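Local coordinates for succinylglutamate desuccinylase/aspartoacylase (Shewanella frigidimarina, PDB 3LWU), which binds zinc and probably hydrolyses ester or amide bonds as a metal-dependent hydrolase of the succinylglutamate desuccinylase/aspartoacylase family, at residues Q132-Y135 against A136-H140; H140-N143 against S144-F147; N61-G64 against A65-Q68; G227-M230 against D231-T234. All blocks are in the same frame, centred on the assembly; numbering follows the deposited sequence.

Interaction 1: residues Q132-Y135 against A136-H140; sequences QNWY and AEHQH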
loop_
_atom_site.group_PDB
_atom_site.type_symbol
_atom_site.label_atom_id
_atom_site.label_comp_id
_atom_site.label_asym_id
_atom_site.label_seq_id
_atom_site.Cartn_x
_atom_site.Cartn_y
_atom_site.Cartn_z
ATOM N N GLN A 132 0.305 43.112 15.646
ATOM C CA GLN A 132 0.450 44.532 16.014
ATOM C C GLN A 132 -0.593 45.367 15.266
ATOM O O GLN A 132 -1.244 46.230 15.840
ATOM C CB GLN A 132 1.851 45.090 15.674
ATOM C CG GLN A 132 3.076 44.196 15.999
ATOM C CD GLN A 132 4.357 44.661 15.270
ATOM O OE1 GLN A 132 4.724 44.124 14.210
ATOM N NE2 GLN A 132 5.027 45.672 15.829
ATOM N N ASN A 133 -0.734 45.095 13.976
ATOM C CA ASN A 133 -1.651 45.836 13.126
ATOM C C ASN A 133 -3.118 45.546 13.435
ATOM O O ASN A 133 -3.930 46.476 13.568
ATOM C CB ASN A 133 -1.376 45.499 11.661
ATOM C CG ASN A 133 -2.067 46.450 10.720
ATOM O OD1 ASN A 133 -1.545 47.524 10.429
ATOM N ND2 ASN A 133 -3.260 46.074 10.250
ATOM N N TRP A 134 -3.451 44.255 13.547
ATOM C CA TRP A 134 -4.824 43.847 13.772
ATOM C C TRP A 134 -5.323 44.454 15.083
ATOM O O TRP A 134 -6.447 45.007 15.147
ATOM C CB TRP A 134 -4.994 42.294 13.764
ATOM C CG TRP A 134 -6.461 41.929 13.774
ATOM C CD1 TRP A 134 -7.256 41.686 12.684
ATOM C CD2 TRP A 134 -7.329 41.838 14.924
ATOM N NE1 TRP A 134 -8.548 41.428 13.087
ATOM C CE2 TRP A 134 -8.618 41.518 14.452
ATOM C CE3 TRP A 134 -7.130 41.966 16.305
ATOM C CZ2 TRP A 134 -9.701 41.359 15.304
ATOM C CZ3 TRP A 134 -8.217 41.797 17.154
ATOM C CH2 TRP A 134 -9.481 41.504 16.651
ATOM N N TYR A 135 -4.463 44.372 16.106
ATOM C CA TYR A 135 -4.760 44.877 17.464
ATOM C C TYR A 135 -4.949 46.388 17.483
ATOM O O TYR A 135 -5.836 46.880 18.183
ATOM C CB TYR A 135 -3.654 44.477 18.461
ATOM C CG TYR A 135 -3.880 44.935 19.913
ATOM C CD1 TYR A 135 -4.583 44.138 20.816
ATOM C CD2 TYR A 135 -3.365 46.155 20.380
ATOM C CE1 TYR A 135 -4.798 44.537 22.143
ATOM C CE2 TYR A 135 -3.565 46.573 21.711
ATOM C CZ TYR A 135 -4.287 45.752 22.585
ATOM O OH TYR A 135 -4.490 46.130 23.893
ATOM N N ALA A 136 -4.096 47.106 16.739
ATOM C CA ALA A 136 -4.213 48.557 16.587
ATOM C C ALA A 136 -5.571 48.953 16.000
ATOM O O ALA A 136 -6.178 49.915 16.463
ATOM C CB ALA A 136 -3.038 49.125 15.736
ATOM N N GLU A 137 -6.066 48.177 15.032
ATOM C CA GLU A 137 -7.368 48.458 14.391
ATOM C C GLU A 137 -8.584 48.097 15.252
ATOM O O GLU A 137 -9.711 48.497 14.950
ATOM C CB GLU A 137 -7.473 47.721 13.043
ATOM C CG GLU A 137 -7.069 48.577 11.837
ATOM C CD GLU A 137 -6.533 47.752 10.675
ATOM O OE1 GLU A 137 -7.191 46.751 10.285
ATOM O OE2 GLU A 137 -5.446 48.110 10.157
ATOM N N HIS A 138 -8.372 47.319 16.307
ATOM C CA HIS A 138 -9.499 46.811 17.104
ATOM C C HIS A 138 -9.368 47.016 18.630
ATOM O O HIS A 138 -10.235 46.576 19.370
ATOM C CB HIS A 138 -9.723 45.331 16.799
ATOM C CG HIS A 138 -10.020 45.020 15.359
ATOM N ND1 HIS A 138 -9.033 44.721 14.443
ATOM C CD2 HIS A 138 -11.195 44.905 14.694
ATOM C CE1 HIS A 138 -9.586 44.445 13.275
ATOM N NE2 HIS A 138 -10.895 44.552 13.399
ATOM N N GLN A 139 -8.325 47.717 19.082
ATOM C CA GLN A 139 -8.066 47.940 20.527
ATOM C C GLN A 139 -9.207 48.666 21.256
ATOM O O GLN A 139 -9.429 48.451 22.446
ATOM C CB GLN A 139 -6.738 48.706 20.744
ATOM C CG GLN A 139 -6.810 50.243 20.502
ATOM C CD GLN A 139 -5.417 50.925 20.373
ATOM O OE1 GLN A 139 -5.035 51.715 21.224
ATOM N NE2 GLN A 139 -4.678 50.623 19.297
ATOM N N HIS A 140 -9.912 49.531 20.537
ATOM C CA HIS A 140 -11.029 50.323 21.101
ATOM C C HIS A 140 -12.222 49.457 21.553
ATOM O O HIS A 140 -13.041 49.902 22.359
ATOM C CB HIS A 140 -11.521 51.346 20.061
ATOM C CG HIS A 140 -11.859 50.723 18.733
ATOM N ND1 HIS A 140 -13.119 50.246 18.429
ATOM C CD2 HIS A 140 -11.078 50.443 17.654
ATOM C CE1 HIS A 140 -13.108 49.731 17.208
ATOM N NE2 HIS A 140 -11.881 49.827 16.723
#

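Interaction 2: residues H140-N143 against S144-F147; sequences HLTN and SELF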
loop_
_atom_site.group_PDB
_atom_site.type_symbol
_atom_site.label_atom_id
_atom_site.label_comp_id
_atom_site.label_asym_id
_atom_site.label_seq_id
_atom_site.Cartn_x
_atom_site.Cartn_y
_atom_site.Cartn_z
ATOM N N HIS A 140 -9.912 49.531 20.537
ATOM C CA HIS A 140 -11.029 50.323 21.101
ATOM C C HIS A 140 -12.222 49.457 21.553
ATOM O O HIS A 140 -13.041 49.902 22.359
ATOM C CB HIS A 140 -11.521 51.346 20.061
ATOM C CG HIS A 140 -11.859 50.723 18.733
ATOM N ND1 HIS A 140 -13.119 50.246 18.429
ATOM C CD2 HIS A 140 -11.078 50.443 17.654
ATOM C CE1 HIS A 140 -13.108 49.731 17.208
ATOM N NE2 HIS A 140 -11.881 49.827 16.723
ATOM N N LEU A 141 -12.337 48.250 20.998
ATOM C CA LEU A 141 -13.402 47.307 21.368
ATOM C C LEU A 141 -13.217 46.795 22.813
ATOM O O LEU A 141 -12.088 46.736 23.307
ATOM C CB LEU A 141 -13.409 46.114 20.393
ATOM C CG LEU A 141 -13.725 46.336 18.897
ATOM C CD1 LEU A 141 -13.664 44.972 18.146
ATOM C CD2 LEU A 141 -15.074 47.048 18.663
ATOM N N THR A 142 -14.313 46.443 23.496
ATOM C CA THR A 142 -14.206 45.737 24.782
ATOM C C THR A 142 -13.529 44.393 24.600
ATOM O O THR A 142 -13.421 43.894 23.466
ATOM C CB THR A 142 -15.561 45.407 25.437
ATOM O OG1 THR A 142 -16.304 44.507 24.591
ATOM C CG2 THR A 142 -16.337 46.700 25.833
ATOM N N ASN A 143 -13.095 43.776 25.694
ATOM C CA ASN A 143 -12.545 42.408 25.587
ATOM C C ASN A 143 -13.487 41.420 24.841
ATOM O O ASN A 143 -13.032 40.628 23.999
ATOM C CB ASN A 143 -12.180 41.839 26.967
ATOM C CG ASN A 143 -10.885 42.414 27.536
ATOM O OD1 ASN A 143 -10.224 43.297 26.956
ATOM N ND2 ASN A 143 -10.515 41.908 28.699
ATOM N N SER A 144 -14.786 41.457 25.146
ATOM C CA SER A 144 -15.729 40.514 24.492
ATOM C C SER A 144 -15.909 40.801 23.020
ATOM O O SER A 144 -16.042 39.879 22.230
ATOM C CB SER A 144 -17.115 40.524 25.146
ATOM O OG SER A 144 -17.067 39.900 26.412
ATOM N N GLU A 145 -15.973 42.082 22.667
ATOM C CA GLU A 145 -16.141 42.461 21.262
ATOM C C GLU A 145 -14.887 42.156 20.494
ATOM O O GLU A 145 -14.957 41.731 19.359
ATOM C CB GLU A 145 -16.509 43.946 21.099
ATOM C CG GLU A 145 -17.924 44.337 21.608
ATOM C CD GLU A 145 -19.059 43.452 21.040
ATOM O OE1 GLU A 145 -18.815 42.669 20.097
ATOM O OE2 GLU A 145 -20.207 43.538 21.537
ATOM N N LEU A 146 -13.735 42.374 21.118
ATOM C CA LEU A 146 -12.468 42.104 20.472
ATOM C C LEU A 146 -12.362 40.613 20.143
ATOM O O LEU A 146 -12.001 40.252 19.028
ATOM C CB LEU A 146 -11.316 42.507 21.374
ATOM C CG LEU A 146 -9.892 42.397 20.838
ATOM C CD1 LEU A 146 -9.633 43.538 19.895
ATOM C CD2 LEU A 146 -8.908 42.449 22.011
ATOM N N PHE A 147 -12.677 39.766 21.122
ATOM C CA PHE A 147 -12.700 38.320 20.899
ATOM C C PHE A 147 -13.671 37.924 19.773
ATOM O O PHE A 147 -13.316 37.084 18.920
ATOM C CB PHE A 147 -12.989 37.523 22.190
ATOM C CG PHE A 147 -12.052 37.849 23.365
ATOM C CD1 PHE A 147 -10.766 38.365 23.158
ATOM C CD2 PHE A 147 -12.471 37.623 24.684
ATOM C CE1 PHE A 147 -9.928 38.658 24.242
ATOM C CE2 PHE A 147 -11.629 37.915 25.775
ATOM C CZ PHE A 147 -10.356 38.433 25.545
#

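Interaction 3: residues N61-G64 against A65-Q68; sequences NVHG and AEVQ. With ZN (zinc ion), chain C.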
loop_
_atom_site.group_PDB
_atom_site.type_symbol
_atom_site.label_atom_id
_atom_site.label_comp_id
_atom_site.label_asym_id
_atom_site.label_seq_id
_atom_site.Cartn_x
_atom_site.Cartn_y
_atom_site.Cartn_z
ATOM N N ASN A 61 -10.928 10.965 14.851
ATOM C CA ASN A 61 -10.638 9.980 13.764
ATOM C C ASN A 61 -10.107 10.647 12.508
ATOM O O ASN A 61 -10.225 10.115 11.422
ATOM C CB ASN A 61 -11.896 9.135 13.487
ATOM C CG ASN A 61 -11.625 7.727 12.890
ATOM O OD1 ASN A 61 -12.593 7.015 12.641
ATOM N ND2 ASN A 61 -10.348 7.317 12.702
ATOM N N VAL A 62 -9.449 11.800 12.669
ATOM C CA VAL A 62 -8.733 12.412 11.558
ATOM C C VAL A 62 -7.619 11.510 11.051
ATOM O O VAL A 62 -7.318 11.463 9.852
ATOM C CB VAL A 62 -8.185 13.775 11.933
ATOM C CG1 VAL A 62 -7.220 14.269 10.867
ATOM C CG2 VAL A 62 -9.347 14.755 12.100
ATOM N N HIS A 63 -6.984 10.822 11.978
ATOM C CA HIS A 63 -6.080 9.716 11.652
ATOM C C HIS A 63 -6.972 8.514 11.580
ATOM O O HIS A 63 -7.591 8.161 12.559
ATOM C CB HIS A 63 -4.994 9.565 12.754
ATOM C CG HIS A 63 -3.876 10.554 12.630
ATOM N ND1 HIS A 63 -3.279 11.159 13.714
ATOM C CD2 HIS A 63 -3.294 11.100 11.535
ATOM C CE1 HIS A 63 -2.340 11.993 13.301
ATOM N NE2 HIS A 63 -2.334 11.984 11.977
ATOM N N GLY A 64 -7.057 7.851 10.429
ATOM C CA GLY A 64 -8.148 6.919 10.185
ATOM C C GLY A 64 -8.151 5.622 10.966
ATOM O O GLY A 64 -9.191 4.993 11.076
ATOM N N ALA A 65 -6.988 5.216 11.479
ATOM C CA ALA A 65 -6.868 4.025 12.316
ATOM C C ALA A 65 -7.304 4.288 13.739
ATOM O O ALA A 65 -7.527 3.367 14.526
ATOM C CB ALA A 65 -5.364 3.519 12.333
ATOM N N GLU A 66 -7.392 5.563 14.089
ATOM C CA GLU A 66 -7.613 5.973 15.459
ATOM C C GLU A 66 -9.104 6.084 15.733
ATOM O O GLU A 66 -9.640 7.193 15.865
ATOM C CB GLU A 66 -6.845 7.268 15.705
ATOM C CG GLU A 66 -5.342 7.074 15.527
ATOM C CD GLU A 66 -4.497 8.324 15.698
ATOM O OE1 GLU A 66 -5.041 9.341 16.155
ATOM O OE2 GLU A 66 -3.271 8.308 15.309
ATOM N N VAL A 67 -9.759 4.913 15.788
ATOM C CA VAL A 67 -11.212 4.836 15.775
ATOM C C VAL A 67 -11.873 4.989 17.145
ATOM O O VAL A 67 -13.082 5.277 17.179
ATOM C CB VAL A 67 -11.757 3.557 15.043
ATOM C CG1 VAL A 67 -11.426 3.621 13.528
ATOM C CG2 VAL A 67 -11.241 2.244 15.695
ATOM N N GLN A 68 -11.117 4.886 18.260
ATOM C CA GLN A 68 -11.747 4.879 19.618
ATOM C C GLN A 68 -12.503 6.169 19.915
ATOM O O GLN A 68 -13.522 6.134 20.612
ATOM C CB GLN A 68 -10.722 4.557 20.724
ATOM C CG GLN A 68 -11.198 4.611 22.202
ATOM C CD GLN A 68 -12.162 3.514 22.617
ATOM O OE1 GLN A 68 -12.848 2.858 21.781
ATOM N NE2 GLN A 68 -12.244 3.303 23.926
HETATM ZN ZN ZN C . -3.677 10.818 15.720
HETATM O O HOH W 1 -7.448 10.818 14.956
#

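Interaction 4: residues G227-M230 against D231-T234; sequences GGAM and DEAT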
loop_
_atom_site.group_PDB
_atom_site.type_symbol
_atom_site.label_atom_id
_atom_site.label_comp_id
_atom_site.label_asym_id
_atom_site.label_seq_id
_atom_site.Cartn_x
_atom_site.Cartn_y
_atom_site.Cartn_z
ATOM N N GLY A 227 2.903 23.703 14.509
ATOM C CA GLY A 227 3.536 22.592 13.762
ATOM C C GLY A 227 2.545 21.886 12.853
ATOM O O GLY A 227 2.753 20.747 12.462
ATOM N N GLY A 228 1.445 22.565 12.533
ATOM C CA GLY A 228 0.466 22.053 11.584
ATOM C C GLY A 228 -0.727 21.266 12.144
ATOM O O GLY A 228 -1.537 20.804 11.327
ATOM N N ALA A 229 -0.816 21.108 13.492
ATOM C CA ALA A 229 -1.872 20.283 14.165
ATOM C C ALA A 229 -3.097 21.105 14.571
ATOM O O ALA A 229 -2.988 22.304 14.798
ATOM C CB ALA A 229 -1.317 19.554 15.385
HETATM N N MSE A 230 -4.245 20.432 14.694
HETATM C CA MSE A 230 -5.543 21.073 15.027
HETATM C C MSE A 230 -5.485 21.860 16.319
HETATM O O MSE A 230 -5.976 23.003 16.364
HETATM C CB MSE A 230 -6.702 20.050 15.115
HETATM C CG MSE A 230 -8.000 20.599 15.797
HETATM SE SE MSE A 230 -8.792 22.025 14.689
HETATM C CE MSE A 230 -10.093 20.884 13.711
ATOM N N ASP A 231 -4.883 21.282 17.360
ATOM C CA ASP A 231 -4.831 21.998 18.631
ATOM C C ASP A 231 -4.078 23.321 18.472
ATOM O O ASP A 231 -4.612 24.355 18.795
ATOM C CB ASP A 231 -4.342 21.118 19.810
ATOM C CG ASP A 231 -2.953 20.475 19.598
ATOM O OD1 ASP A 231 -2.380 20.424 18.467
ATOM O OD2 ASP A 231 -2.443 19.988 20.624
ATOM N N GLU A 232 -2.888 23.289 17.876
ATOM C CA GLU A 232 -2.063 24.496 17.622
ATOM C C GLU A 232 -2.718 25.505 16.684
ATOM O O GLU A 232 -2.645 26.716 16.919
ATOM C CB GLU A 232 -0.727 24.088 17.003
ATOM C CG GLU A 232 0.068 23.105 17.872
ATOM C CD GLU A 232 0.949 22.092 17.100
ATOM O OE1 GLU A 232 0.915 22.011 15.844
ATOM O OE2 GLU A 232 1.677 21.366 17.807
ATOM N N ALA A 233 -3.359 25.019 15.625
ATOM C CA ALA A 233 -4.082 25.903 14.693
ATOM C C ALA A 233 -5.191 26.710 15.405
ATOM O O ALA A 233 -5.488 27.844 15.054
ATOM C CB ALA A 233 -4.665 25.095 13.554
ATOM N N THR A 234 -5.772 26.080 16.409
ATOM C CA THR A 234 -6.867 26.598 17.198
ATOM C C THR A 234 -6.400 27.579 18.278
ATOM O O THR A 234 -6.980 28.649 18.389
ATOM C CB THR A 234 -7.616 25.416 17.843
ATOM O OG1 THR A 234 -8.407 24.795 16.837
ATOM C CG2 THR A 234 -8.502 25.843 18.892
#

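Interaction 1: residues Q132-Y135 against A136-H140
Trp134 and His138 stack on each other along helix 131-138, an i to i+4 aromatic pair on a surface helix. The imidazole lies over one face of the indole in an offset stack with the six-membered ring, centroids 3.9 Å apart and planes inclined by 18°. Trp134 has CG anti to its backbone N (chi1 -171°), which swings the indole along the helix toward its C-terminal end, where His138 ND1 sits over the ring. His138 CB lies over the six-membered ring as well, a CH-pi contact. With CG set beside its own backbone N, His138 turns the imidazole so that ND1 meets the backbone: ND1 donates to Trp134 O at 2.7 Å, nearly straight at 168° and in the plane of the imidazole. Bond and stack together should fix the rotation of the ring about CB-CG. The indole's other neighbours include Leu146 and Met153 of helix 143-160, and Tyr150 meets it edge-to-face.

One residue on, Tyr135 puts a ring face against Gln139 CB, with CE2 to CB at 3.9 Å, while Tyr244 of helix 230-247 meets its ring edge-to-face. On the solvent side Asn133 and Glu137 cross with amide and carboxylate planes almost perpendicular, joined by a weak bond from Asn133 ND2 to Glu137 OE2 at 3.0 Å.

Interaction 2: residues H140-N143 against S144-F147
Thr142 and Glu145 make the side-chain hydrogen bond of this turn: Glu145 N donates to Thr142 OG1 at 3.1 Å with an N-H...O angle of 163°. The hydroxyl is placed for this by chi1 of 63°, which tucks OG1 between the backbone N and the carbonyl carbon of its own residue and turns it over the opening turn of the helix. The side chains of Thr142 and Glu145 run side by side in the same direction, and Glu145 CG comes within 3.4 Å of Thr142 OG1 before the acid chain bends at chi2 and leads its carboxylate away.

Two backbone bonds start the helical ladder, Leu146 N to Thr142 O at 2.8 Å and Phe147 N to Asn143 O at 3.0 Å. Asn143 O has a second neighbour in the Phe147 ring, which turns one face to it, with CG at 3.0 Å from the oxygen and the oxygen displaced toward the rim. The amide of Asn143 looks elsewhere: its OD1 accepts from Arg250, which also reaches Leu141 O and so ties the loop before the helix to a distant part of the chain.

Apolar packing comes from Leu141. Its CB rests 3.8 Å from Glu145 CB and 4.3 Å from Leu146 CB, and CD1 lies against the Glu145 carbonyl, so the residue before the cap lies across the first turn. Phe147 continues the packing outward, meeting Phe252 edge-to-face. Thr142 is thus the N-cap of helix 143-160, its OG1 capping Glu145 N, and the Leu141-Leu146 pairing that flanks it is a hydrophobic staple.

Interaction 3: residues N61-G64 against A65-Q68
Glu66 and His63 reach the same zinc ion from opposite ends of a four-residue turn, their side chains side by side and pointing the same way. His63 binds through ND1 at 2.1 Å. The carboxylate of Glu66 binds unevenly, with OE1 2.1 Å and OE2 2.6 Å from the zinc, and its plane is turned 66° from the imidazole. Both side chains set CG beside the backbone N, and Glu66 runs extended beyond CG (chi2 178°), so its carboxylate draws level with the imidazole and CD packs at 3.2 Å from His63 CB. Other ligand atoms come from elsewhere, His192 among them. A second shell steadies the pair: Asn119 bonds His63 NE2, Thr193 N donates to Glu66 OE1, and a water accepts from His63 N and donates to Glu66 OE1.

Gly64 occupies the turn itself, a type I turn closed by Glu66 N donating to His63 O at 3.0 Å. Asn61 braces it: ND2 donates to His63 O at 2.9 Å and to Gly64 O at 3.1 Å. His63 O is therefore gripped by two N-H groups from opposite faces of its plane, while Asn61 OD1 is held by Asn70. A histidine and a glutamate three residues apart, completed by a later histidine, form the zinc-binding H-x-x-E motif characteristic of M14-like metallohydrolases.

Interaction 4: residues G227-M230 against D231-T234
Glu232 OE1 takes two backbone N-H groups from the loop ahead of its own helix, Gly227 N at 2.9 Å and Ala229 N at 3.1 Å. The two donors come from opposite faces of the carboxylate plane, Gly227 N from well above it and Ala229 N on the anti side, 35° out of plane. Ala229 CB packs against this oxygen too, and also touches Asp231 OD1 at 3.4 Å. The Glu232 chain departs from fully extended at chi2 (148°), and OE1 meets the loop N-H groups. Gly228, with phi of 93°, helps turn the chain so that the N-H groups of both flanking residues meet one acceptor.

Behind this lies the N-terminus of helix 230-247, with Ala229 as N-cap residue; Ala233 N closes the first turn onto Ala229 O at 2.9 Å. One residue on, Met230 O, of a selenomethionine, accepts from Thr234 N and from Thr234 OG1, both at 3.1 Å and from opposite faces of the carbonyl plane. Thr234 OG1 also lies 3.5 Å from the selenium of Met230. Farther out, that side chain packs on Leu178 and Ala182 of helix 170-182 and on Val188 of strand 187-194, while the Gly228 backbone bonds to that of Tyr124.

Interactions 1 and 2 are surface contacts of neighbouring helices, sharing His140 and touching where Leu146 CD1 packs against the Trp134 ring and the His138 carbonyl. One lies on helix 131-138 and the other at the start of helix 143-160, so a ring stack is followed by a hydroxyl cap. Interactions 3 and 4 are buried, with centres about 17 Å apart and nearest atoms about 6 Å apart. Both lead from a loop toward a helix and use a glutamate, but Glu66 turns its carboxylate mainly to zinc whereas Glu232 spends one oxygen on backbone N-H groups. The centres of interactions 1 and 3 are about 40 Å apart.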